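PDB 1BHE: endo-polygalacturonase from Pectobacterium carotovorum subsp. carotovorum, which hydrolyses the alpha-1,4-linked galacturonosyl chains of polygalacturonic acid, a secreted activity that macerates and soft-rots plant tissue. Local coordinates for residues A[228-233]-A[260-265]; A[293-298]-A[325-330]. All blocks are in the same frame, centred on the assembly; numbering follows the deposited sequence.

How the contacts relate
Both contacts belong to one parallel beta-helix and are linked through neighbouring strands, 258-273 in contact 1 and 290-302 in contact 2, yet they join its chain in different ways. Contact 1 is buried: strands 228-230 and 262-265 are not paired with each other, and small aliphatic side chains meet between them in the interior, with a single backbone hydrogen bond near one end. Contact 2, only partly buried, stacks two successive turns, strand on strand, with four backbone hydrogen bonds, an aromatic stack inside and a polar, water-bridged outer face. Their centres lie about 15 Å apart, and they meet through probable hydrogen bonds of Asn264 OD1 with Arg295 NH1 and Val265 N with Gly293 O.

Contact 1: residues A[228-233]-A[260-265]; sequences IKAYKG and MGVYNV
Ile228 and Ala230 make an apolar contact with Val262 and Val265 in the interior of the protein, where segments 228-233 and 260-265 face each other; the strand axes come no closer than 8.0 Å and run at 146°. Ile228 supplies two branches. Its CG2 lies 3.9 Å from CG1 of Val262, the two side chains crossing at about a right angle, while its CD1 reaches tip to tip toward CG1 of Val265, 3.8 Å away. In Val262 the two methyls divide the work: CG1, anti to the backbone N (chi1 171°), faces Ile228, and CG2 packs 3.8 Å from Ala230 CB. In the right-handed parallel beta-helix of family 28 glycosidases such residues fill the core between the sheets; strand 226-230 pairs with 253-256, and strand 258-273 with 237-243, whose Ile240 also touches Ile228. Past Ala230 the two backbones converge, and Met260 N donates to Ala230 O over 2.9 Å, approaching from above the carbonyl plane. Beyond that bond the Met260 side chain folds back alongside Lys232, both pointing the same way, with Met260 CG 3.6 Å from Lys232 N. Gly261 turns the chain there at a positive phi of 101°, and its O sits 3.3 Å from Ala230 CB.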
loop_
_atom_site.group_PDB
_atom_site.type_symbol
_atom_site.label_atom_id
_atom_site.label_comp_id
_atom_site.label_asym_id
_atom_site.label_seq_id
_atom_site.Cartn_x
_atom_site.Cartn_y
_atom_site.Cartn_z
ATOM N N ILE A 228 -1.473 -3.919 -6.196
ATOM C CA ILE A 228 -0.334 -4.318 -7.026
ATOM C C ILE A 228 -0.464 -3.673 -8.402
ATOM O O ILE A 228 -1.491 -3.854 -9.071
ATOM C CB ILE A 228 -0.285 -5.851 -7.128
ATOM C CG1 ILE A 228 -0.077 -6.476 -5.744
ATOM C CG2 ILE A 228 0.813 -6.327 -8.070
ATOM C CD1 ILE A 228 -0.382 -7.960 -5.672
ATOM N N LYS A 229 0.507 -2.864 -8.811
ATOM C CA LYS A 229 0.445 -2.115 -10.058
ATOM C C LYS A 229 1.683 -2.272 -10.939
ATOM O O LYS A 229 2.790 -2.521 -10.461
ATOM C CB LYS A 229 0.266 -0.611 -9.794
ATOM C CG LYS A 229 -0.896 -0.225 -8.893
ATOM C CD LYS A 229 -0.924 1.263 -8.576
ATOM C CE LYS A 229 -1.963 1.563 -7.503
ATOM N NZ LYS A 229 -3.354 1.489 -8.033
ATOM N N ALA A 230 1.493 -2.131 -12.248
ATOM C CA ALA A 230 2.583 -2.181 -13.223
ATOM C C ALA A 230 2.305 -1.131 -14.301
ATOM O O ALA A 230 1.188 -1.049 -14.820
ATOM C CB ALA A 230 2.754 -3.565 -13.807
ATOM N N TYR A 231 3.284 -0.289 -14.596
ATOM C CA TYR A 231 3.141 0.844 -15.485
ATOM C C TYR A 231 3.816 0.735 -16.842
ATOM O O TYR A 231 4.893 0.165 -16.985
ATOM C CB TYR A 231 3.724 2.093 -14.785
ATOM C CG TYR A 231 2.933 2.510 -13.568
ATOM C CD1 TYR A 231 3.115 1.888 -12.339
ATOM C CD2 TYR A 231 1.991 3.527 -13.659
ATOM C CE1 TYR A 231 2.378 2.269 -11.232
ATOM C CE2 TYR A 231 1.251 3.913 -12.560
ATOM C CZ TYR A 231 1.451 3.279 -11.350
ATOM O OH TYR A 231 0.711 3.671 -10.259
ATOM N N LYS A 232 3.180 1.345 -17.853
ATOM C CA LYS A 232 3.743 1.340 -19.199
ATOM C C LYS A 232 5.085 2.055 -19.222
ATOM O O LYS A 232 5.228 3.125 -18.631
ATOM C CB LYS A 232 2.785 2.017 -20.191
ATOM C CG LYS A 232 3.043 1.606 -21.637
ATOM C CD LYS A 232 2.051 2.268 -22.589
ATOM C CE LYS A 232 2.576 3.608 -23.088
ATOM N NZ LYS A 232 2.153 3.877 -24.498
ATOM N N GLY A 233 6.099 1.460 -19.845
ATOM C CA GLY A 233 7.411 2.073 -19.953
ATOM C C GLY A 233 8.288 1.844 -18.727
ATOM O O GLY A 233 9.369 2.420 -18.626
ATOM N N MET A 260 -0.076 -3.083 -16.486
ATOM C CA MET A 260 0.849 -3.290 -17.598
ATOM C C MET A 260 1.928 -4.320 -17.293
ATOM O O MET A 260 3.114 -3.998 -17.281
ATOM C CB MET A 260 1.485 -1.950 -17.990
ATOM C CG MET A 260 0.459 -0.910 -18.424
ATOM S SD MET A 260 -0.563 -1.537 -19.777
ATOM C CE MET A 260 0.676 -1.793 -21.043
ATOM N N GLY A 261 1.548 -5.569 -17.058
ATOM C CA GLY A 261 2.492 -6.640 -16.791
ATOM C C GLY A 261 2.621 -6.995 -15.319
ATOM O O GLY A 261 3.610 -6.639 -14.678
ATOM N N VAL A 262 1.658 -7.737 -14.798
ATOM C CA VAL A 262 1.643 -8.230 -13.427
ATOM C C VAL A 262 1.700 -9.754 -13.498
ATOM O O VAL A 262 0.830 -10.365 -14.128
ATOM C CB VAL A 262 0.382 -7.800 -12.664
ATOM C CG1 VAL A 262 0.277 -8.490 -11.313
ATOM C CG2 VAL A 262 0.363 -6.284 -12.510
ATOM N N TYR A 263 2.752 -10.361 -12.957
ATOM C CA TYR A 263 2.956 -11.796 -13.042
ATOM C C TYR A 263 3.289 -12.503 -11.736
ATOM O O TYR A 263 4.010 -11.972 -10.891
ATOM C CB TYR A 263 4.177 -12.093 -13.959
ATOM C CG TYR A 263 4.100 -11.497 -15.348
ATOM C CD1 TYR A 263 4.537 -10.199 -15.591
ATOM C CD2 TYR A 263 3.581 -12.226 -16.409
ATOM C CE1 TYR A 263 4.454 -9.641 -16.854
ATOM C CE2 TYR A 263 3.497 -11.677 -17.678
ATOM C CZ TYR A 263 3.930 -10.388 -17.889
ATOM O OH TYR A 263 3.852 -9.819 -19.137
ATOM N N ASN A 264 2.846 -13.746 -11.613
ATOM C CA ASN A 264 3.168 -14.635 -10.511
ATOM C C ASN A 264 2.895 -14.081 -9.123
ATOM O O ASN A 264 3.779 -13.868 -8.291
ATOM C CB ASN A 264 4.645 -15.045 -10.655
ATOM C CG ASN A 264 5.087 -16.149 -9.729
ATOM O OD1 ASN A 264 4.305 -17.007 -9.316
ATOM N ND2 ASN A 264 6.369 -16.145 -9.365
ATOM N N VAL A 265 1.614 -13.878 -8.857
ATOM C CA VAL A 265 1.121 -13.362 -7.587
ATOM C C VAL A 265 0.450 -14.486 -6.803
ATOM O O VAL A 265 -0.494 -15.106 -7.303
ATOM C CB VAL A 265 0.121 -12.215 -7.808
ATOM C CG1 VAL A 265 -0.374 -11.658 -6.480
ATOM C CG2 VAL A 265 0.752 -11.105 -8.637
#

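Contact 2: residues A[293-298]-A[325-330]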
loop_
_atom_site.group_PDB
_atom_site.type_symbol
_atom_site.label_atom_id
_atom_site.label_comp_id
_atom_site.label_asym_id
_atom_site.label_seq_id
_atom_site.Cartn_x
_atom_site.Cartn_y
_atom_site.Cartn_z
ATOM N N GLY A 293 -0.874 -15.498 -14.129
ATOM C CA GLY A 293 -0.435 -16.344 -13.034
ATOM C C GLY A 293 -0.739 -15.757 -11.664
ATOM O O GLY A 293 0.147 -15.310 -10.932
ATOM N N VAL A 294 -2.022 -15.699 -11.340
ATOM C CA VAL A 294 -2.497 -15.186 -10.063
ATOM C C VAL A 294 -3.243 -16.325 -9.370
ATOM O O VAL A 294 -4.149 -16.897 -9.988
ATOM C CB VAL A 294 -3.416 -13.963 -10.195
ATOM C CG1 VAL A 294 -3.851 -13.462 -8.818
ATOM C CG2 VAL A 294 -2.738 -12.833 -10.953
ATOM N N ARG A 295 -2.851 -16.670 -8.156
ATOM C CA ARG A 295 -3.490 -17.761 -7.435
ATOM C C ARG A 295 -3.880 -17.352 -6.022
ATOM O O ARG A 295 -3.053 -16.910 -5.218
ATOM C CB ARG A 295 -2.597 -19.009 -7.391
ATOM C CG ARG A 295 -1.195 -18.760 -6.864
ATOM C CD ARG A 295 -0.197 -19.763 -7.422
ATOM N NE ARG A 295 0.055 -19.578 -8.846
ATOM C CZ ARG A 295 0.917 -18.711 -9.363
ATOM N NH1 ARG A 295 1.637 -17.919 -8.578
ATOM N NH2 ARG A 295 1.059 -18.631 -10.680
ATOM N N TYR A 296 -5.167 -17.507 -5.720
ATOM C CA TYR A 296 -5.699 -17.181 -4.404
ATOM C C TYR A 296 -6.151 -18.451 -3.678
ATOM O O TYR A 296 -6.925 -19.228 -4.247
ATOM C CB TYR A 296 -6.890 -16.236 -4.474
ATOM C CG TYR A 296 -6.768 -14.982 -5.294
ATOM C CD1 TYR A 296 -6.278 -13.800 -4.739
ATOM C CD2 TYR A 296 -7.159 -14.961 -6.621
ATOM C CE1 TYR A 296 -6.183 -12.646 -5.495
ATOM C CE2 TYR A 296 -7.070 -13.815 -7.392
ATOM C CZ TYR A 296 -6.574 -12.659 -6.815
ATOM O OH TYR A 296 -6.478 -11.521 -7.577
ATOM N N SER A 297 -5.700 -18.637 -2.444
ATOM C CA SER A 297 -6.096 -19.828 -1.697
ATOM C C SER A 297 -6.238 -19.560 -0.212
ATOM O O SER A 297 -5.541 -18.731 0.369
ATOM C CB SER A 297 -5.106 -20.977 -1.925
ATOM O OG SER A 297 -3.826 -20.644 -1.421
ATOM N N ASN A 298 -7.166 -20.277 0.417
ATOM C CA ASN A 298 -7.403 -20.167 1.848
ATOM C C ASN A 298 -7.753 -18.743 2.268
ATOM O O ASN A 298 -7.143 -18.152 3.160
ATOM C CB ASN A 298 -6.205 -20.707 2.635
ATOM C CG ASN A 298 -6.544 -20.947 4.089
ATOM O OD1 ASN A 298 -7.708 -20.850 4.492
ATOM N ND2 ASN A 298 -5.552 -21.251 4.911
ATOM N N TRP A 325 -5.605 -11.009 -19.465
ATOM C CA TRP A 325 -5.571 -11.620 -18.141
ATOM C C TRP A 325 -5.803 -13.121 -18.238
ATOM O O TRP A 325 -6.813 -13.562 -18.795
ATOM C CB TRP A 325 -6.596 -10.920 -17.245
ATOM C CG TRP A 325 -6.448 -9.436 -17.081
ATOM C CD1 TRP A 325 -5.419 -8.632 -17.478
ATOM C CD2 TRP A 325 -7.368 -8.555 -16.414
ATOM N NE1 TRP A 325 -5.637 -7.326 -17.142
ATOM C CE2 TRP A 325 -6.831 -7.254 -16.474
ATOM C CE3 TRP A 325 -8.597 -8.739 -15.775
ATOM C CZ2 TRP A 325 -7.476 -6.142 -15.933
ATOM C CZ3 TRP A 325 -9.232 -7.640 -15.231
ATOM C CH2 TRP A 325 -8.674 -6.356 -15.313
ATOM N N SER A 326 -4.859 -13.912 -17.727
ATOM C CA SER A 326 -4.995 -15.364 -17.794
ATOM C C SER A 326 -4.341 -16.071 -16.615
ATOM O O SER A 326 -3.635 -15.469 -15.807
ATOM C CB SER A 326 -4.435 -15.889 -19.119
ATOM O OG SER A 326 -3.054 -15.606 -19.255
ATOM N N ASP A 327 -4.592 -17.372 -16.506
ATOM C CA ASP A 327 -4.074 -18.210 -15.432
ATOM C C ASP A 327 -4.380 -17.583 -14.075
ATOM O O ASP A 327 -3.519 -17.229 -13.279
ATOM C CB ASP A 327 -2.590 -18.517 -15.601
ATOM C CG ASP A 327 -2.044 -19.499 -14.583
ATOM O OD1 ASP A 327 -2.829 -20.226 -13.938
ATOM O OD2 ASP A 327 -0.804 -19.534 -14.409
ATOM N N ILE A 328 -5.676 -17.425 -13.821
ATOM C CA ILE A 328 -6.207 -16.844 -12.591
ATOM C C ILE A 328 -6.994 -17.913 -11.850
ATOM O O ILE A 328 -7.976 -18.455 -12.371
ATOM C CB ILE A 328 -7.081 -15.614 -12.897
ATOM C CG1 ILE A 328 -6.284 -14.546 -13.649
ATOM C CG2 ILE A 328 -7.661 -15.018 -11.624
ATOM C CD1 ILE A 328 -7.121 -13.509 -14.362
ATOM N N THR A 329 -6.524 -18.322 -10.672
ATOM C CA THR A 329 -7.175 -19.386 -9.923
ATOM C C THR A 329 -7.581 -18.990 -8.511
ATOM O O THR A 329 -6.897 -18.249 -7.805
ATOM C CB THR A 329 -6.267 -20.633 -9.812
ATOM O OG1 THR A 329 -5.069 -20.266 -9.106
ATOM C CG2 THR A 329 -5.881 -21.190 -11.169
ATOM N N PHE A 330 -8.731 -19.503 -8.087
ATOM C CA PHE A 330 -9.248 -19.316 -6.741
ATOM C C PHE A 330 -9.478 -20.707 -6.136
ATOM O O PHE A 330 -10.171 -21.518 -6.749
ATOM C CB PHE A 330 -10.550 -18.534 -6.692
ATOM C CG PHE A 330 -10.572 -17.148 -7.256
ATOM C CD1 PHE A 330 -10.632 -16.928 -8.619
ATOM C CD2 PHE A 330 -10.547 -16.046 -6.411
ATOM C CE1 PHE A 330 -10.649 -15.648 -9.137
ATOM C CE2 PHE A 330 -10.578 -14.763 -6.919
ATOM C CZ PHE A 330 -10.626 -14.561 -8.282
HETATM O O HOH W 1 -3.302 -19.394 -11.183
#
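Strands 293-297 and 325-330 lie side by side in parallel, 4.7 Å apart at their axes, with Val294, Arg295 and Tyr296 opposite Ile328, Thr329 and Phe330. Val294 N donates to Asp327 O, Thr329 N to Val294 O, and Tyr296 N to Thr329 O over 2.8 Å, the last almost straight at 171°; a longer bond of 3.2 Å runs from Gly293 N to Ser326 O.

The tight side is the buried face carrying Val294, Tyr296, Ile328 and Phe330. Here the rings of Tyr296 and Phe330 lie side by side in an offset stack, their centroids 4.8 Å apart and their planes at 21°. Tyr296 CD2 sits over one face of the Phe330 ring, displaced toward its rim and 3.4 Å from Phe330 CE2. Both side chains place CG anti to the carbonyl carbon (chi1 -50° in Tyr296), a shared setting that lets the rings point the same way. Leu279 of strand 277-282 touches both.

The opposite face is looser and polar. Water 1 is hydrogen-bonded to Val294 O, Asp327 OD1 and Thr329 OG1, each at 2.9 Å, bridging the two strands. Thr329 OG1 also lies 3.3 Å from Arg295 CB. The Arg295 guanidinium has Asp327 OD2 near its plane at the edge, but NH2 and OD2 stand 4.3 Å apart, beyond a salt bridge, although the opposite charges of Arg295 and Asp327 may still attract weakly; Arg295 NH1 instead bonds to Asn264 and Thr266 on the preceding turn.

Parallel strands in register, with side chains of successive coils stacked in the interior, are characteristic of the parallel beta-helix that forms this polygalacturonase.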